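Local coordinates for protein Lys-gingipain catalytic subunit (Porphyromonas gingivalis, PDB 6I9A) that cleaves proteins after lysine as a calcium-binding cysteine protease of family C25, a secreted enzyme of the bacterium and a possible virulence factor in periodontal disease, at residues T171-M176 with N191-P196; D405-G410 with M424-T429; N431-V436 with I447-V452. All blocks are in the same frame, centred on the assembly; numbering follows the deposited sequence. Where two conformers were deposited one is given.

Interaction 1 of 3, residues T171-M176 with N191-P196; sequences TIKYGM and NYLKAP. With NA (sodium ion), chain F.
The thioether of Met176 lies over one face of the Asn191 side-chain amide, its SD standing 3.4 Å from Asn191 CG, almost straight above the plane. The two side chains cross at about a right angle. Met176 bends at its last torsion (chi3 -62°), which carries CE over the same face to 3.7 Å from Asn191 OD1. Asn191 ND2 donates to Val189 O, which helps fix how the amide is turned. The second flat group, the Tyr174 ring, takes no part in the helix-to-strand packing: it points to the other side of the helix, where Tyr178, Pro303, Phe305 and Tyr313 gather round it. Its OH binds a sodium ion at 2.5 Å, with a water and atoms of Val293, Thr308, Ser309 and Asp314 completing the site.

Leu193 supplies the rest of the contact through its two methyl branches. The Leu193 and Ile172 side chains slide past each other in opposite directions, bringing Leu193 CD2 within 3.8 Å of Ile172 CG2, while Leu193 CD1 meets the aliphatic part of the extended Lys173 chain, 3.7 Å from CE. No hydrogen bond joins 171-176 to 191-196, although Leu193 O accepts one from Asn164 near the start of the same helix. This is the packing of a beta-alpha-beta unit, strand 152-157, helix 163-178 and strand 188-192, at an outer edge of the mixed sheet in the catalytic domain.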
loop_
_atom_site.group_PDB
_atom_site.type_symbol
_atom_site.label_atom_id
_atom_site.label_comp_id
_atom_site.label_asym_id
_atom_site.label_seq_id
_atom_site.Cartn_x
_atom_site.Cartn_y
_atom_site.Cartn_z
ATOM N N THR A 171 5.740 -21.047 -3.764
ATOM C CA THR A 171 5.499 -19.661 -3.296
ATOM C C THR A 171 4.474 -19.652 -2.159
ATOM O O THR A 171 4.738 -19.108 -1.066
ATOM C CB THR A 171 4.970 -18.809 -4.437
ATOM O OG1 THR A 171 5.956 -18.691 -5.479
ATOM C CG2 THR A 171 4.622 -17.392 -3.956
ATOM N N ILE A 172 3.294 -20.245 -2.415
ATOM C CA ILE A 172 2.220 -20.168 -1.407
ATOM C C ILE A 172 2.597 -20.986 -0.175
ATOM O O ILE A 172 2.327 -20.555 0.959
ATOM C CB ILE A 172 0.902 -20.657 -2.065
ATOM C CG1 ILE A 172 0.477 -19.753 -3.232
ATOM C CG2 ILE A 172 -0.224 -20.802 -1.010
ATOM C CD1 ILE A 172 0.360 -18.305 -2.954
ATOM N N LYS A 173 3.264 -22.130 -0.355
ATOM C CA LYS A 173 3.695 -22.941 0.786
ATOM C C LYS A 173 4.680 -22.188 1.660
ATOM O O LYS A 173 4.664 -22.347 2.887
ATOM C CB LYS A 173 4.256 -24.285 0.337
ATOM C CG LYS A 173 3.182 -25.216 -0.241
ATOM C CD LYS A 173 3.810 -26.514 -0.797
ATOM C CE LYS A 173 2.723 -27.517 -1.163
ATOM N NZ LYS A 173 3.332 -28.779 -1.660
ATOM N N TYR A 174 5.592 -21.403 1.076
ATOM C CA TYR A 174 6.539 -20.602 1.872
ATOM C C TYR A 174 5.760 -19.582 2.714
ATOM O O TYR A 174 5.975 -19.469 3.909
ATOM C CB TYR A 174 7.506 -19.878 0.892
ATOM C CG TYR A 174 8.525 -19.007 1.586
ATOM C CD1 TYR A 174 9.812 -19.484 1.870
ATOM C CD2 TYR A 174 8.216 -17.700 1.951
ATOM C CE1 TYR A 174 10.771 -18.667 2.454
ATOM C CE2 TYR A 174 9.167 -16.873 2.562
ATOM C CZ TYR A 174 10.430 -17.369 2.813
ATOM O OH TYR A 174 11.405 -16.605 3.389
ATOM N N GLY A 175 4.824 -18.869 2.078
ATOM C CA GLY A 175 3.981 -17.928 2.818
ATOM C C GLY A 175 3.261 -18.566 4.006
ATOM O O GLY A 175 3.227 -17.997 5.116
ATOM N N MET A 176 2.669 -19.712 3.776
ATOM C CA MET A 176 1.964 -20.425 4.844
ATOM C C MET A 176 2.878 -20.982 5.920
ATOM O O MET A 176 2.539 -20.943 7.104
ATOM C CB MET A 176 1.101 -21.571 4.262
ATOM C CG MET A 176 0.003 -21.068 3.352
ATOM S SD MET A 176 -1.140 -22.328 2.827
ATOM C CE MET A 176 -0.112 -23.380 1.971
ATOM N N ASN A 191 -6.524 -21.856 1.107
ATOM C CA ASN A 191 -5.413 -21.982 0.137
ATOM C C ASN A 191 -5.759 -23.035 -0.888
ATOM O O ASN A 191 -6.301 -24.099 -0.550
ATOM C CB ASN A 191 -4.096 -22.297 0.863
ATOM C CG ASN A 191 -4.043 -23.636 1.542
ATOM O OD1 ASN A 191 -3.436 -24.573 1.004
ATOM N ND2 ASN A 191 -4.633 -23.766 2.731
ATOM N N TYR A 192 -5.454 -22.721 -2.142
ATOM C CA TYR A 192 -5.707 -23.621 -3.258
ATOM C C TYR A 192 -4.405 -23.746 -4.020
ATOM O O TYR A 192 -3.944 -22.778 -4.656
ATOM C CB TYR A 192 -6.812 -23.036 -4.123
ATOM C CG TYR A 192 -8.121 -22.991 -3.381
ATOM C CD1 TYR A 192 -8.391 -21.971 -2.461
ATOM C CD2 TYR A 192 -9.059 -24.030 -3.506
ATOM C CE1 TYR A 192 -9.552 -21.977 -1.693
ATOM C CE2 TYR A 192 -10.229 -24.034 -2.749
ATOM C CZ TYR A 192 -10.484 -22.995 -1.858
ATOM O OH TYR A 192 -11.629 -22.995 -1.095
ATOM N N LEU A 193 -3.782 -24.900 -3.921
ATOM C CA LEU A 193 -2.469 -25.137 -4.501
ATOM C C LEU A 193 -2.514 -25.678 -5.886
ATOM O O LEU A 193 -1.517 -25.602 -6.600
ATOM C CB LEU A 193 -1.703 -26.125 -3.590
ATOM C CG LEU A 193 -1.356 -25.572 -2.175
ATOM C CD1 LEU A 193 -0.845 -26.676 -1.236
ATOM C CD2 LEU A 193 -0.396 -24.348 -2.260
ATOM N N LYS A 194 -3.633 -26.276 -6.256
ATOM C CA LYS A 194 -3.807 -26.943 -7.550
ATOM C C LYS A 194 -5.276 -27.266 -7.701
ATOM O O LYS A 194 -6.059 -27.086 -6.748
ATOM C CB LYS A 194 -2.965 -28.244 -7.648
ATOM C CG LYS A 194 -3.316 -29.245 -6.552
ATOM C CD LYS A 194 -2.382 -30.483 -6.637
ATOM C CE LYS A 194 -2.676 -31.447 -5.517
ATOM N NZ LYS A 194 -1.948 -32.733 -5.716
ATOM N N ALA A 195 -5.668 -27.699 -8.880
ATOM C CA ALA A 195 -7.054 -28.076 -9.138
ATOM C C ALA A 195 -7.445 -29.282 -8.274
ATOM O O ALA A 195 -6.599 -30.110 -7.922
ATOM C CB ALA A 195 -7.204 -28.410 -10.620
ATOM N N PRO A 196 -8.722 -29.341 -7.818
ATOM C CA PRO A 196 -9.814 -28.419 -8.157
ATOM C C PRO A 196 -9.768 -27.109 -7.382
ATOM O O PRO A 196 -9.513 -27.067 -6.171
ATOM C CB PRO A 196 -11.071 -29.219 -7.780
ATOM C CG PRO A 196 -10.620 -30.056 -6.632
ATOM C CD PRO A 196 -9.211 -30.484 -6.999
HETATM NA NA NA F . 13.021 -15.275 2.003
HETATM O O HOH W 1 14.548 -15.090 3.903
#

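Interaction 2 of 3, residues D405-G410 with M424-T429; sequences DGVLYG and MTKQIT
The side chain of Lys426 is laid across one face of the Tyr409 ring. Its CD sits 3.7 Å from the ring centroid, only 12° off the normal, a CH-pi contact made by the aliphatic chain. CE follows, 3.5 Å from Tyr409 CZ, before the chain turns at its last torsion (chi4 60°) and takes the ammonium onward. Gln427 O and Val407 O come to the ring edge, near its plane, and Ile428 CG1 comes obliquely to within 4.1 Å of Tyr409 CD2. From the other end, Met424 curls round so that its CE touches Tyr409 CB at 3.6 Å.

Tyr409 and Gly410 together face Ile402 as a classic beta bulge in the Ig-like C-terminal domain, just where strand 407-413 pairs with the end of strand 419-424 through Gly410 and Met424. Tyr409 O, the carbonyl of a bulge residue, accepts Lys426 N at 3.1 Å in a nearly straight bond (172°) on a lone pair in the carbonyl plane; Thr425 N, at 2.9 Å, adds a weak, bent one. Thr425 OG1 also lies near this oxygen, hydrogen-bonds to Tyr41 OH, and shares a water with Leu408 O, which accepts from that water at 2.7 Å.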
loop_
_atom_site.group_PDB
_atom_site.type_symbol
_atom_site.label_atom_id
_atom_site.label_comp_id
_atom_site.label_asym_id
_atom_site.label_seq_id
_atom_site.Cartn_x
_atom_site.Cartn_y
_atom_site.Cartn_z
ATOM N N ASP A 405 -9.841 20.377 13.007
ATOM C CA ASP A 405 -10.512 20.723 11.745
ATOM C C ASP A 405 -9.751 20.192 10.522
ATOM O O ASP A 405 -9.720 20.837 9.489
ATOM C CB ASP A 405 -10.684 22.263 11.602
ATOM C CG ASP A 405 -11.156 22.988 12.834
ATOM O OD1 ASP A 405 -12.269 22.704 13.289
ATOM O OD2 ASP A 405 -10.388 23.835 13.353
ATOM N N GLY A 406 -9.075 19.038 10.657
ATOM C CA GLY A 406 -8.331 18.477 9.530
ATOM C C GLY A 406 -7.024 19.155 9.228
ATOM O O GLY A 406 -6.376 18.876 8.205
ATOM N N VAL A 407 -6.580 20.055 10.155
ATOM C CA VAL A 407 -5.284 20.703 10.027
ATOM C C VAL A 407 -4.341 20.064 11.044
ATOM O O VAL A 407 -4.672 20.009 12.230
ATOM C CB VAL A 407 -5.389 22.231 10.281
ATOM C CG1 VAL A 407 -3.996 22.902 10.279
ATOM C CG2 VAL A 407 -6.357 22.901 9.286
ATOM N N LEU A 408 -3.208 19.551 10.584
ATOM C CA LEU A 408 -2.249 18.906 11.466
ATOM C C LEU A 408 -1.429 19.968 12.180
ATOM O O LEU A 408 -0.806 20.810 11.524
ATOM C CB LEU A 408 -1.362 17.999 10.620
ATOM C CG LEU A 408 -0.291 17.234 11.356
ATOM C CD1 LEU A 408 -0.866 16.358 12.489
ATOM C CD2 LEU A 408 0.472 16.360 10.378
ATOM N N TYR A 409 -1.302 19.831 13.517
ATOM C CA TYR A 409 -0.528 20.809 14.304
ATOM C C TYR A 409 0.788 20.226 14.780
ATOM O O TYR A 409 1.752 20.970 14.977
ATOM C CB TYR A 409 -1.343 21.254 15.554
ATOM C CG TYR A 409 -2.464 22.246 15.297
ATOM C CD1 TYR A 409 -3.531 21.937 14.446
ATOM C CD2 TYR A 409 -2.521 23.449 16.004
ATOM C CE1 TYR A 409 -4.599 22.814 14.277
ATOM C CE2 TYR A 409 -3.605 24.302 15.875
ATOM C CZ TYR A 409 -4.623 23.995 14.994
ATOM O OH TYR A 409 -5.669 24.868 14.816
ATOM N N GLY A 410 0.884 18.911 15.022
ATOM C CA GLY A 410 2.131 18.372 15.522
ATOM C C GLY A 410 2.129 16.866 15.517
ATOM O O GLY A 410 1.066 16.241 15.547
ATOM N N MET A 424 5.261 20.637 17.899
ATOM C CA MET A 424 4.172 21.441 17.376
ATOM C C MET A 424 4.645 22.374 16.299
ATOM O O MET A 424 5.215 23.434 16.576
ATOM C CB MET A 424 3.497 22.230 18.516
ATOM C CG MET A 424 2.981 21.349 19.618
ATOM S SD MET A 424 1.734 20.148 19.069
ATOM C CE MET A 424 0.426 21.254 18.658
ATOM N N THR A 425 4.448 21.995 15.033
ATOM C CA THR A 425 4.809 22.833 13.895
ATOM C C THR A 425 3.831 23.993 13.772
ATOM O O THR A 425 4.167 25.047 13.220
ATOM C CB THR A 425 4.906 21.984 12.635
ATOM O OG1 THR A 425 3.691 21.243 12.473
ATOM C CG2 THR A 425 6.130 21.066 12.681
ATOM N N LYS A 426 2.621 23.821 14.306
ATOM C CA LYS A 426 1.626 24.870 14.489
ATOM C C LYS A 426 1.280 24.838 15.956
ATOM O O LYS A 426 0.773 23.837 16.452
ATOM C CB LYS A 426 0.391 24.641 13.605
ATOM C CG LYS A 426 -0.657 25.754 13.773
ATOM C CD LYS A 426 -1.894 25.469 12.865
ATOM C CE LYS A 426 -3.028 26.450 13.109
ATOM N NZ LYS A 426 -2.624 27.845 12.853
ATOM N N GLN A 427 1.562 25.938 16.686
ATOM C CA GLN A 427 1.250 25.912 18.105
ATOM C C GLN A 427 -0.237 26.134 18.337
ATOM O O GLN A 427 -0.954 26.650 17.478
ATOM C CB GLN A 427 2.101 26.936 18.896
ATOM C CG GLN A 427 3.594 26.614 18.834
ATOM C CD GLN A 427 4.389 27.474 19.771
ATOM O OE1 GLN A 427 3.838 28.308 20.524
ATOM N NE2 GLN A 427 5.677 27.249 19.770
ATOM N N ILE A 428 -0.717 25.657 19.514
ATOM C CA ILE A 428 -2.114 25.863 19.903
ATOM C C ILE A 428 -2.239 27.254 20.516
ATOM O O ILE A 428 -1.611 27.557 21.532
ATOM C CB ILE A 428 -2.555 24.759 20.882
ATOM C CG1 ILE A 428 -2.548 23.401 20.139
ATOM C CG2 ILE A 428 -3.935 25.043 21.490
ATOM C CD1 ILE A 428 -2.923 22.184 21.017
ATOM N N THR A 429 -3.012 28.094 19.862
ATOM C CA THR A 429 -3.183 29.491 20.336
ATOM C C THR A 429 -4.634 29.836 20.557
ATOM O O THR A 429 -4.940 31.003 20.895
ATOM C CB THR A 429 -2.632 30.463 19.297
ATOM O OG1 THR A 429 -3.477 30.377 18.150
ATOM C CG2 THR A 429 -1.197 30.178 18.937
HETATM O O HOH W 2 1.510 22.242 11.319
#

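Interaction 3 of 3, residues N431-V436 with I447-V452; sequences NGNYDV and IKQIQV
Strands 432-439 and 446-452 form a beta hairpin, the last strand being an outermost one of the antiparallel sheet in the Ig-like domain. The paired segments run at 148° to each other, and reciprocal backbone bonds tie Gly432 to Val452, Tyr434 to Ile450 and Val436 to Lys448. Each of these three pairs contributes two N-H...O bonds, among them Ile450 N to Tyr434 O at 2.8 Å.

The non-hydrogen-bonded pairs present polar groups on one face. Here Asp435 and Gln449 lie side by side, pointing the same way, with carboxylate and amide planes 22° apart. Gln449, extended beyond CG, carries its amide alongside the carboxylate and donates through NE2 to Asp435 OD2 at 2.8 Å on its syn side, 28° out of the carboxylate plane. A water gives that same oxygen a second bond, at 2.7 Å, and donates its other proton to Lys448 O. Gln37, from helix 25-37, packs against Asp435.

The reverse face is mainly apolar, Lys448 being the charged exception. Val452 CG2 meets Tyr434 CD1 at 3.6 Å, the two side chains crossing at a slant, while Tyr434 OH reaches the carbonyl of Glu430. Further along, Val436 CG2 rests 3.9 Å from Ile450 CD1. The hairpin is thus two-sided: mostly buried hydrocarbon on one face, and on the polar face a carboxylate oxygen held by an amide and a water, which would probably favour its ionised form.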
loop_
_atom_site.group_PDB
_atom_site.type_symbol
_atom_site.label_atom_id
_atom_site.label_comp_id
_atom_site.label_asym_id
_atom_site.label_seq_id
_atom_site.Cartn_x
_atom_site.Cartn_y
_atom_site.Cartn_z
ATOM N N ASN A 431 -8.792 28.332 21.772
ATOM C CA ASN A 431 -9.577 27.318 22.461
ATOM C C ASN A 431 -10.286 26.416 21.447
ATOM O O ASN A 431 -10.501 26.799 20.310
ATOM C CB ASN A 431 -10.600 27.993 23.391
ATOM C CG ASN A 431 -9.965 28.767 24.513
ATOM O OD1 ASN A 431 -8.802 28.546 24.895
ATOM N ND2 ASN A 431 -10.733 29.692 25.085
ATOM N N GLY A 432 -10.523 25.167 21.824
ATOM C CA GLY A 432 -11.216 24.235 20.954
ATOM C C GLY A 432 -11.010 22.806 21.386
ATOM O O GLY A 432 -10.308 22.557 22.366
ATOM N N ASN A 433 -11.654 21.893 20.652
ATOM C CA ASN A 433 -11.533 20.459 20.889
ATOM C C ASN A 433 -10.489 19.922 19.914
ATOM O O ASN A 433 -10.762 19.888 18.711
ATOM C CB ASN A 433 -12.898 19.757 20.729
ATOM C CG ASN A 433 -13.098 18.618 21.704
ATOM O OD1 ASN A 433 -12.214 18.275 22.499
ATOM N ND2 ASN A 433 -14.273 18.016 21.683
ATOM N N TYR A 434 -9.300 19.545 20.422
ATOM C CA TYR A 434 -8.238 19.063 19.536
ATOM C C TYR A 434 -8.240 17.561 19.403
ATOM O O TYR A 434 -8.400 16.871 20.401
ATOM C CB TYR A 434 -6.880 19.566 20.066
ATOM C CG TYR A 434 -6.744 21.063 19.844
ATOM C CD1 TYR A 434 -7.392 21.978 20.677
ATOM C CD2 TYR A 434 -6.023 21.563 18.767
ATOM C CE1 TYR A 434 -7.313 23.351 20.446
ATOM C CE2 TYR A 434 -5.932 22.935 18.532
ATOM C CZ TYR A 434 -6.617 23.815 19.350
ATOM O OH TYR A 434 -6.538 25.164 19.073
ATOM N N ASP A 435 -8.059 17.078 18.181
ATOM C CA ASP A 435 -8.023 15.640 17.942
ATOM C C ASP A 435 -6.625 15.109 18.246
ATOM O O ASP A 435 -5.641 15.735 17.876
ATOM C CB ASP A 435 -8.413 15.366 16.462
ATOM C CG ASP A 435 -9.809 15.888 16.156
ATOM O OD1 ASP A 435 -9.938 16.829 15.322
ATOM O OD2 ASP A 435 -10.765 15.425 16.803
ATOM N N VAL A 436 -6.582 13.941 18.841
ATOM C CA VAL A 436 -5.344 13.239 19.137
ATOM C C VAL A 436 -5.505 11.863 18.588
ATOM O O VAL A 436 -6.414 11.142 18.982
ATOM C CB VAL A 436 -5.006 13.193 20.641
ATOM C CG1 VAL A 436 -3.675 12.479 20.878
ATOM C CG2 VAL A 436 -4.979 14.601 21.235
ATOM N N ILE A 447 -8.353 7.180 18.721
ATOM C CA ILE A 447 -8.881 8.439 18.167
ATOM C C ILE A 447 -9.631 9.143 19.283
ATOM O O ILE A 447 -10.690 8.697 19.723
ATOM C CB ILE A 447 -9.773 8.153 16.960
ATOM C CG1 ILE A 447 -9.020 7.375 15.873
ATOM C CG2 ILE A 447 -10.389 9.481 16.412
ATOM C CD1 ILE A 447 -9.935 6.976 14.698
ATOM N N LYS A 448 -9.026 10.180 19.830
ATOM C CA LYS A 448 -9.541 10.853 21.030
ATOM C C LYS A 448 -9.481 12.360 20.834
ATOM O O LYS A 448 -9.059 12.836 19.766
ATOM C CB LYS A 448 -8.710 10.424 22.263
ATOM C CG LYS A 448 -8.839 8.949 22.619
ATOM C CD LYS A 448 -10.268 8.589 23.153
ATOM C CE LYS A 448 -10.432 7.101 23.343
ATOM N NZ LYS A 448 -11.720 6.795 24.026
ATOM N N GLN A 449 -9.959 13.100 21.836
ATOM C CA GLN A 449 -9.917 14.552 21.787
ATOM C C GLN A 449 -9.494 15.074 23.130
ATOM O O GLN A 449 -9.669 14.420 24.168
ATOM C CB GLN A 449 -11.288 15.161 21.384
ATOM C CG GLN A 449 -11.700 14.884 19.945
ATOM C CD GLN A 449 -12.962 15.626 19.568
ATOM O OE1 GLN A 449 -13.955 15.640 20.308
ATOM N NE2 GLN A 449 -12.948 16.242 18.400
ATOM N N ILE A 450 -8.834 16.244 23.104
ATOM C CA ILE A 450 -8.475 16.971 24.334
ATOM C C ILE A 450 -9.020 18.397 24.214
ATOM O O ILE A 450 -8.749 19.065 23.206
ATOM C CB ILE A 450 -6.966 16.988 24.638
ATOM C CG1 ILE A 450 -6.403 15.550 24.742
ATOM C CG2 ILE A 450 -6.668 17.830 25.918
ATOM C CD1 ILE A 450 -4.872 15.545 24.990
ATOM N N GLN A 451 -9.779 18.845 25.234
ATOM C CA GLN A 451 -10.369 20.179 25.231
ATOM C C GLN A 451 -9.399 21.229 25.753
ATOM O O GLN A 451 -8.815 21.055 26.821
ATOM C CB GLN A 451 -11.686 20.192 26.038
ATOM C CG GLN A 451 -12.355 21.571 26.136
ATOM C CD GLN A 451 -12.671 22.216 24.803
ATOM O OE1 GLN A 451 -12.854 21.555 23.773
ATOM N NE2 GLN A 451 -12.759 23.535 24.796
ATOM N N VAL A 452 -9.243 22.320 24.974
ATOM C CA VAL A 452 -8.405 23.473 25.305
ATOM C C VAL A 452 -9.346 24.672 25.545
ATOM O O VAL A 452 -10.149 25.002 24.669
ATOM C CB VAL A 452 -7.365 23.756 24.188
ATOM C CG1 VAL A 452 -6.644 25.077 24.434
ATOM C CG2 VAL A 452 -6.354 22.613 24.080
HETATM O O HOH W 3 -10.619 12.783 17.449
#

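Overall arrangement
Interaction 1 belongs to the catalytic domain, whereas interactions 2 and 3 share the antiparallel sheet of the Ig-like domain on the opposite side of the chain's centre. Interaction 1 lies about 48 Å, centre to centre, from each of the others. Interactions 2 and 3 are about 11 Å apart between centres and touch: the rings of Tyr409 and Tyr434 meet edge-to-face, with CE2 of one 3.8 Å from CE2 of the other, and Ile428 CG2 packs 4.0 Å from Val452 CG1. None of the three forms the active site with the nucleophile Cys249 and the probable proton donor His216; interaction 1 comes nearest to the bound inhibitor KYT-36, with the Ile172 side chain about 9 Å away.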